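Local coordinates for putative peptide ABC-transport system periplasmic peptide-binding protein (Campylobacter jejuni, PDB 4OET) that probably binds its ligand in the periplasm, as solute-binding proteins of family 5 do, and hands it to an ABC transporter for uptake, at residues Arg235-Asp240 with Tyr279-Asn284; Ala283-Glu288 with Asp443-Leu448. One frame throughout, in Å; residues are numbered along the deposited sequence.

Contact 1 (Arg235-Asp240 with Tyr279-Asn284)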
ATOM      1  N   ARG A 235      -7.942  11.807  11.936  1.00 29.33           N
ATOM      2  CA  ARG A 235      -8.517  10.697  11.195  1.00 26.26           C
ATOM      3  C   ARG A 235      -7.982  10.701   9.776  1.00 25.52           C
ATOM      4  O   ARG A 235      -8.183  11.660   9.028  1.00 26.46           O
ATOM      5  CB  ARG A 235     -10.038  10.780  11.184  1.00 25.53           C
ATOM      6  CG  ARG A 235     -10.682   9.652  10.420  1.00 24.26           C
ATOM      7  CD  ARG A 235     -12.166   9.600  10.654  1.00 24.01           C
ATOM      8  NE  ARG A 235     -12.789   8.582   9.818  1.00 24.22           N
ATOM      9  CZ  ARG A 235     -13.963   8.027  10.087  1.00 24.76           C
ATOM     10  NH1 ARG A 235     -14.462   7.107   9.276  1.00 22.81           N
ATOM     11  NH2 ARG A 235     -14.626   8.397  11.174  1.00 26.44           N
ATOM     12  N   GLU A 236      -7.298   9.628   9.404  1.00 23.41           N
ATOM     13  CA  GLU A 236      -6.619   9.586   8.119  1.00 22.41           C
ATOM     14  C   GLU A 236      -7.278   8.620   7.147  1.00 21.44           C
ATOM     15  O   GLU A 236      -7.467   7.446   7.454  1.00 19.89           O
ATOM     16  CB  GLU A 236      -5.153   9.201   8.313  1.00 23.92           C
ATOM     17  CG  GLU A 236      -4.363  10.133   9.218  1.00 25.75           C
ATOM     18  CD  GLU A 236      -3.128  10.688   8.535  1.00 26.79           C
ATOM     19  OE1 GLU A 236      -3.207  11.008   7.330  1.00 24.81           O
ATOM     20  OE2 GLU A 236      -2.077  10.798   9.201  1.00 28.39           O
ATOM     21  N   LYS A 237      -7.626   9.124   5.968  1.00 23.07           N
ATOM     22  CA  LYS A 237      -8.078   8.270   4.882  1.00 25.10           C
ATOM     23  C   LYS A 237      -6.910   7.476   4.312  1.00 24.30           C
ATOM     24  O   LYS A 237      -5.780   7.959   4.280  1.00 25.25           O
ATOM     25  CB  LYS A 237      -8.734   9.094   3.777  1.00 28.37           C
ATOM     26  CG  LYS A 237     -10.245   9.120   3.837  1.00 31.99           C
ATOM     27  CD  LYS A 237     -10.831   9.602   2.525  1.00 34.48           C
ATOM     28  CE  LYS A 237     -11.705  10.825   2.734  1.00 36.66           C
ATOM     29  NZ  LYS A 237     -12.913  10.518   3.559  1.00 38.56           N
ATOM     30  N   SER A 238      -7.181   6.255   3.866  1.00 22.03           N
ATOM     31  CA  SER A 238      -6.159   5.451   3.212  1.00 20.55           C
ATOM     32  C   SER A 238      -6.724   4.775   1.974  1.00 20.38           C
ATOM     33  O   SER A 238      -7.941   4.661   1.817  1.00 21.17           O
ATOM     34  CB  SER A 238      -5.592   4.399   4.166  1.00 20.09           C
ATOM     35  OG  SER A 238      -6.433   3.259   4.226  1.00 20.98           O
ATOM     36  N   ALA A 239      -5.834   4.336   1.093  1.00 19.28           N
ATOM     37  CA  ALA A 239      -6.237   3.580  -0.074  1.00 18.62           C
ATOM     38  C   ALA A 239      -6.182   2.091   0.247  1.00 19.03           C
ATOM     39  O   ALA A 239      -6.351   1.244  -0.627  1.00 19.71           O
ATOM     40  CB  ALA A 239      -5.351   3.918  -1.256  1.00 18.85           C
ATOM     41  N   ASP A 240      -5.907   1.784   1.509  1.00 18.33           N
ATOM     42  CA  ASP A 240      -5.792   0.403   1.963  1.00 19.29           C
ATOM     43  C   ASP A 240      -7.192  -0.205   2.129  1.00 21.86           C
ATOM     44  O   ASP A 240      -7.997   0.301   2.911  1.00 23.05           O
ATOM     45  CB  ASP A 240      -5.015   0.360   3.283  1.00 17.16           C
ATOM     46  CG  ASP A 240      -4.621  -1.039   3.693  1.00 18.13           C
ATOM     47  OD1 ASP A 240      -4.585  -1.959   2.822  1.00 17.44           O
ATOM     48  OD2 ASP A 240      -4.334  -1.212   4.903  1.00 18.13           O
ATOM     49  N   TYR A 279     -15.063   3.687  11.202  1.00 25.63           N
ATOM     50  CA  TYR A 279     -13.738   4.226  10.896  1.00 24.41           C
ATOM     51  C   TYR A 279     -13.207   3.617   9.606  1.00 23.01           C
ATOM     52  O   TYR A 279     -12.057   3.182   9.525  1.00 21.33           O
ATOM     53  CB  TYR A 279     -12.764   3.958  12.045  1.00 25.60           C
ATOM     54  CG  TYR A 279     -12.016   5.191  12.507  1.00 27.23           C
ATOM     55  CD1 TYR A 279     -10.747   5.468  12.032  1.00 28.03           C
ATOM     56  CD2 TYR A 279     -12.587   6.081  13.407  1.00 28.25           C
ATOM     57  CE1 TYR A 279     -10.056   6.588  12.443  1.00 29.10           C
ATOM     58  CE2 TYR A 279     -11.901   7.216  13.828  1.00 29.72           C
ATOM     59  CZ  TYR A 279     -10.634   7.458  13.337  1.00 31.09           C
ATOM     60  OH  TYR A 279      -9.930   8.572  13.732  1.00 33.36           O
ATOM     61  N   ALA A 280     -14.073   3.587   8.601  1.00 23.55           N
ATOM     62  CA  ALA A 280     -13.813   2.892   7.348  1.00 22.76           C
ATOM     63  C   ALA A 280     -14.987   3.137   6.418  1.00 22.29           C
ATOM     64  O   ALA A 280     -16.008   3.706   6.827  1.00 21.99           O
ATOM     65  CB  ALA A 280     -13.606   1.388   7.578  1.00 22.15           C
ATOM     66  N   PHE A 281     -14.861   2.683   5.178  1.00 20.97           N
ATOM     67  CA  PHE A 281     -15.945   2.842   4.221  1.00 20.79           C
ATOM     68  C   PHE A 281     -16.131   1.558   3.454  1.00 20.10           C
ATOM     69  O   PHE A 281     -15.169   0.814   3.254  1.00 19.32           O
ATOM     70  CB  PHE A 281     -15.656   3.980   3.240  1.00 20.88           C
ATOM     71  CG  PHE A 281     -15.337   5.276   3.900  1.00 21.22           C
ATOM     72  CD1 PHE A 281     -16.333   6.215   4.110  1.00 22.83           C
ATOM     73  CD2 PHE A 281     -14.040   5.563   4.316  1.00 19.63           C
ATOM     74  CE1 PHE A 281     -16.047   7.423   4.718  1.00 22.89           C
ATOM     75  CE2 PHE A 281     -13.740   6.768   4.930  1.00 20.30           C
ATOM     76  CZ  PHE A 281     -14.745   7.701   5.136  1.00 22.34           C
ATOM     77  N   VAL A 282     -17.361   1.322   3.004  1.00 20.64           N
ATOM     78  CA  VAL A 282     -17.664   0.150   2.197  1.00 21.50           C
ATOM     79  C   VAL A 282     -16.873   0.265   0.911  1.00 22.38           C
ATOM     80  O   VAL A 282     -16.830   1.333   0.305  1.00 23.99           O
ATOM     81  CB  VAL A 282     -19.170   0.041   1.877  1.00 22.69           C
ATOM     82  CG1 VAL A 282     -19.428  -1.022   0.805  1.00 22.91           C
ATOM     83  CG2 VAL A 282     -19.970  -0.254   3.145  1.00 23.32           C
ATOM     84  N   ALA A 283     -16.199  -0.814   0.526  1.00 22.45           N
ATOM     85  CA  ALA A 283     -15.425  -0.837  -0.715  1.00 21.63           C
ATOM     86  C   ALA A 283     -16.206  -1.531  -1.821  1.00 22.94           C
ATOM     87  O   ALA A 283     -16.951  -2.480  -1.553  1.00 23.33           O
ATOM     88  CB  ALA A 283     -14.075  -1.531  -0.503  1.00 19.43           C
ATOM     89  N   ASN A 284     -16.058  -1.050  -3.055  1.00 23.86           N
ATOM     90  CA  ASN A 284     -16.654  -1.733  -4.208  1.00 25.11           C
ATOM     91  C   ASN A 284     -15.626  -2.060  -5.287  1.00 25.43           C
ATOM     92  O   ASN A 284     -15.808  -3.000  -6.060  1.00 26.25           O
ATOM     93  CB  ASN A 284     -17.770  -0.891  -4.813  1.00 26.69           C
ATOM     94  CG  ASN A 284     -18.918  -0.676  -3.848  1.00 28.22           C
ATOM     95  OD1 ASN A 284     -19.701  -1.590  -3.580  1.00 30.00           O
ATOM     96  ND2 ASN A 284     -19.020   0.536  -3.319  1.00 26.89           N
TER
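Arg235 lies along the ring of Tyr279, the two side chains running past each other in opposite directions. With CG anti to the backbone N (chi1 180°) and the chain extended as far as NE, the aliphatic part passes over one ring face before the guanidinium reaches the same face. CB of Arg235 starts beside Tyr279 OH, 3.4 Å away, and CD sits over the ring, 4.1 Å from its centroid in a CH-pi contact. Farther out the guanidinium stacks nearly flat on the ring, planes 18° apart, with Arg235 CZ 4.2 Å from the Tyr279 centroid, a cation-pi pair displaced toward the Tyr279 CD2 side. Arg235 NH1 ends 3.4 Å from Tyr279 CA and bonds to the carbonyl oxygen of Asp278; NE makes a salt bridge with Asp461, and NH2 meets a glycerol probably left from crystallisation. Lys237 bends at chi3 and chi4 and crosses Phe281 at about a right angle, its NZ 3.7 Å from Phe281 CZ. Strands 231-246 and 280-282 both pair with strand 454-467, where Glu236 bonds through its backbone to Phe462 and Tyr279 to Asp461; across the 8.9 Å between the axes of the two short strand segments the contact is made by side chains. Charge on an aromatic face, backed by Asp461 and the Asp278 carbonyl, therefore joins strand 231-246 to the residue that leads into strand 280-282, at the surface, and the several bonds to the guanidinium probably limit its rotation.

Contact 2 (Ala283-Glu288 with Asp443-Leu448)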
ATOM      1  N   ALA A 283     -16.199  -0.814   0.526  1.00 22.45           N
ATOM      2  CA  ALA A 283     -15.425  -0.837  -0.715  1.00 21.63           C
ATOM      3  C   ALA A 283     -16.206  -1.531  -1.821  1.00 22.94           C
ATOM      4  O   ALA A 283     -16.951  -2.480  -1.553  1.00 23.33           O
ATOM      5  CB  ALA A 283     -14.075  -1.531  -0.503  1.00 19.43           C
ATOM      6  N   ASN A 284     -16.058  -1.050  -3.055  1.00 23.86           N
ATOM      7  CA  ASN A 284     -16.654  -1.733  -4.208  1.00 25.11           C
ATOM      8  C   ASN A 284     -15.626  -2.060  -5.287  1.00 25.43           C
ATOM      9  O   ASN A 284     -15.808  -3.000  -6.060  1.00 26.25           O
ATOM     10  CB  ASN A 284     -17.770  -0.891  -4.813  1.00 26.69           C
ATOM     11  CG  ASN A 284     -18.918  -0.676  -3.848  1.00 28.22           C
ATOM     12  OD1 ASN A 284     -19.701  -1.590  -3.580  1.00 30.00           O
ATOM     13  ND2 ASN A 284     -19.020   0.536  -3.319  1.00 26.89           N
ATOM     14  N   HIS A 285     -14.543  -1.290  -5.330  1.00 24.38           N
ATOM     15  CA  HIS A 285     -13.512  -1.493  -6.341  1.00 24.17           C
ATOM     16  C   HIS A 285     -12.169  -0.918  -5.855  1.00 22.38           C
ATOM     17  O   HIS A 285     -12.134  -0.193  -4.862  1.00 23.23           O
ATOM     18  CB  HIS A 285     -13.972  -0.896  -7.687  1.00 23.79           C
ATOM     19  CG  HIS A 285     -13.959   0.597  -7.746  1.00 23.61           C
ATOM     20  ND1 HIS A 285     -12.791   1.335  -7.762  1.00 22.18           N
ATOM     21  CD2 HIS A 285     -14.971   1.491  -7.846  1.00 23.14           C
ATOM     22  CE1 HIS A 285     -13.089   2.618  -7.844  1.00 22.37           C
ATOM     23  NE2 HIS A 285     -14.405   2.741  -7.899  1.00 22.79           N
ATOM     24  N   PRO A 286     -11.057  -1.261  -6.532  1.00 19.61           N
ATOM     25  CA  PRO A 286      -9.767  -0.951  -5.893  1.00 17.82           C
ATOM     26  C   PRO A 286      -9.202   0.455  -6.136  1.00 18.50           C
ATOM     27  O   PRO A 286      -8.057   0.702  -5.741  1.00 17.84           O
ATOM     28  CB  PRO A 286      -8.820  -1.994  -6.495  1.00 16.94           C
ATOM     29  CG  PRO A 286      -9.423  -2.339  -7.842  1.00 16.83           C
ATOM     30  CD  PRO A 286     -10.891  -2.010  -7.794  1.00 18.31           C
ATOM     31  N   LEU A 287      -9.961   1.358  -6.747  1.00 20.16           N
ATOM     32  CA  LEU A 287      -9.436   2.704  -7.003  1.00 21.53           C
ATOM     33  C   LEU A 287     -10.273   3.818  -6.393  1.00 20.23           C
ATOM     34  O   LEU A 287     -10.386   4.892  -6.980  1.00 19.64           O
ATOM     35  CB  LEU A 287      -9.315   2.967  -8.509  1.00 23.73           C
ATOM     36  CG  LEU A 287      -8.353   2.167  -9.384  1.00 24.68           C
ATOM     37  CD1 LEU A 287      -7.015   1.984  -8.675  1.00 23.20           C
ATOM     38  CD2 LEU A 287      -8.952   0.849  -9.751  1.00 27.18           C
ATOM     39  N   GLU A 288     -10.854   3.581  -5.224  1.00 21.55           N
ATOM     40  CA  GLU A 288     -11.792   4.555  -4.650  1.00 24.58           C
ATOM     41  C   GLU A 288     -11.093   5.709  -3.919  1.00 26.04           C
ATOM     42  O   GLU A 288     -11.749   6.555  -3.309  1.00 28.58           O
ATOM     43  CB  GLU A 288     -12.779   3.844  -3.727  1.00 25.10           C
ATOM     44  CG  GLU A 288     -13.718   2.937  -4.519  1.00 25.88           C
ATOM     45  CD  GLU A 288     -14.859   2.388  -3.702  1.00 25.26           C
ATOM     46  OE1 GLU A 288     -14.812   1.182  -3.378  1.00 25.42           O
ATOM     47  OE2 GLU A 288     -15.801   3.150  -3.395  1.00 26.31           O
ATOM     48  N   ASP A 443     -13.612   1.394 -17.691  1.00 26.62           N
ATOM     49  CA  ASP A 443     -13.857   0.094 -18.308  1.00 27.58           C
ATOM     50  C   ASP A 443     -13.379  -1.024 -17.389  1.00 26.13           C
ATOM     51  O   ASP A 443     -14.050  -2.046 -17.239  1.00 26.80           O
ATOM     52  CB  ASP A 443     -13.155  -0.014 -19.655  1.00 29.66           C
ATOM     53  CG  ASP A 443     -13.783   0.866 -20.713  1.00 32.77           C
ATOM     54  OD1 ASP A 443     -14.956   1.267 -20.535  1.00 33.37           O
ATOM     55  OD2 ASP A 443     -13.097   1.143 -21.726  1.00 34.06           O
ATOM     56  N   PHE A 444     -12.251  -0.788 -16.725  1.00 23.63           N
ATOM     57  CA  PHE A 444     -11.693  -1.741 -15.770  1.00 21.31           C
ATOM     58  C   PHE A 444     -12.654  -1.959 -14.609  1.00 21.18           C
ATOM     59  O   PHE A 444     -13.000  -3.096 -14.274  1.00 20.84           O
ATOM     60  CB  PHE A 444     -10.338  -1.230 -15.261  1.00 18.53           C
ATOM     61  CG  PHE A 444      -9.819  -1.940 -14.029  1.00 17.17           C
ATOM     62  CD1 PHE A 444      -9.541  -3.298 -14.052  1.00 17.20           C
ATOM     63  CD2 PHE A 444      -9.553  -1.230 -12.868  1.00 15.18           C
ATOM     64  CE1 PHE A 444      -9.033  -3.943 -12.926  1.00 16.89           C
ATOM     65  CE2 PHE A 444      -9.049  -1.868 -11.744  1.00 16.56           C
ATOM     66  CZ  PHE A 444      -8.791  -3.223 -11.767  1.00 16.44           C
ATOM     67  N   ILE A 445     -13.103  -0.856 -14.023  1.00 19.83           N
ATOM     68  CA  ILE A 445     -14.032  -0.914 -12.909  1.00 20.28           C
ATOM     69  C   ILE A 445     -15.342  -1.589 -13.323  1.00 21.66           C
ATOM     70  O   ILE A 445     -15.870  -2.433 -12.594  1.00 21.54           O
ATOM     71  CB  ILE A 445     -14.293   0.503 -12.347  1.00 19.97           C
ATOM     72  CG1 ILE A 445     -13.030   1.024 -11.646  1.00 20.16           C
ATOM     73  CG2 ILE A 445     -15.448   0.500 -11.375  1.00 17.71           C
ATOM     74  CD1 ILE A 445     -12.957   2.543 -11.540  1.00 20.32           C
ATOM     75  N   ASP A 446     -15.851  -1.239 -14.500  1.00 24.05           N
ATOM     76  CA  ASP A 446     -17.084  -1.842 -14.990  1.00 25.13           C
ATOM     77  C   ASP A 446     -16.892  -3.338 -15.196  1.00 25.26           C
ATOM     78  O   ASP A 446     -17.770  -4.137 -14.852  1.00 25.70           O
ATOM     79  CB  ASP A 446     -17.537  -1.183 -16.297  1.00 26.88           C
ATOM     80  CG  ASP A 446     -18.098   0.218 -16.082  1.00 29.15           C
ATOM     81  OD1 ASP A 446     -18.510   0.525 -14.942  1.00 29.37           O
ATOM     82  OD2 ASP A 446     -18.126   1.009 -17.054  1.00 30.12           O
ATOM     83  N   ALA A 447     -15.734  -3.713 -15.736  1.00 26.03           N
ATOM     84  CA  ALA A 447     -15.430  -5.121 -15.993  1.00 26.42           C
ATOM     85  C   ALA A 447     -15.335  -5.913 -14.696  1.00 25.28           C
ATOM     86  O   ALA A 447     -15.740  -7.079 -14.650  1.00 24.38           O
ATOM     87  CB  ALA A 447     -14.141  -5.254 -16.788  1.00 25.87           C
ATOM     88  N   LEU A 448     -14.802  -5.281 -13.650  1.00 24.83           N
ATOM     89  CA  LEU A 448     -14.707  -5.938 -12.348  1.00 24.82           C
ATOM     90  C   LEU A 448     -16.087  -6.215 -11.784  1.00 26.50           C
ATOM     91  O   LEU A 448     -16.328  -7.286 -11.231  1.00 26.97           O
ATOM     92  CB  LEU A 448     -13.911  -5.102 -11.349  1.00 23.40           C
ATOM     93  CG  LEU A 448     -12.398  -4.995 -11.549  1.00 23.22           C
ATOM     94  CD1 LEU A 448     -11.815  -4.083 -10.484  1.00 22.46           C
ATOM     95  CD2 LEU A 448     -11.733  -6.356 -11.507  1.00 22.79           C
TER
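The His285 imidazole is sandwiched: CD1 of Ile445 lies over one face, 3.9 Å from the ring centroid, and CG of Glu288 over the opposite face, while CD of Pro286 meets an edge in plane. Both contacts over the faces are offset toward the rim. The Phe444 ring has CD1 of Leu448 over one face, and Leu287 CD2 comes in at its edge, 3.4 Å from Phe444 CE2, the two side chains crossing at about a right angle. Pro286 CG approaches the same Phe444 CE2 obliquely at 3.9 Å. Beside it Leu448 CD1 reaches the proline ring at Pro286 CD, 3.5 Å away, so the proline rests against two residues one helical turn apart. A chi1 of 73° sets the His285 imidazole between its own backbone N and carbonyl carbon. There His285 ND1 accepts from Leu287 N at 3.0 Å, the donor 18° out of the ring plane. NE2 bonds to Asn293 OD1, so both ring nitrogens have partners, which probably holds the ring's rotation; Phe297 adds an edge-to-face ring contact. Glu288 OE1 takes two backbone N-H groups: Asn284 N at 2.6 Å on the syn side, and His285 N at 3.2 Å from above the carboxylate plane. Tyr459 OH bonds to His285 O and Glu288 N, tying the loop to strand 454-467, while Val421 and Leu425 of helix 419-428 extend the apolar cluster round Phe444. An internally bonded loop, following strand 280-282, thus presses a His-Pro-Leu run onto one side of helix 434-450, a buried loop-on-helix contact within the periplasmic binding protein fold.

In the fold
Contacts 1 and 2 follow one another along the chain: 279-284 runs into 283-288, and they share Ala283 and Asn284. Their centres are about 15 Å apart, and Val282 O of contact 1 comes within 4.2 Å of Glu288 OE1 of contact 2, a packing approach. Contact 1 is at the surface and built on a charged side chain stacked on an aromatic ring, whereas contact 2 is buried and largely apolar. Strand 454-467 links them, giving Asp461 to Arg235 and Tyr459 to the 283-288 loop, and it follows helix 434-450 in the chain. Both contacts lie away from the annotated magnesium-binding residue, Asn31; their centres are about 13 and 17 Å from the chain centre.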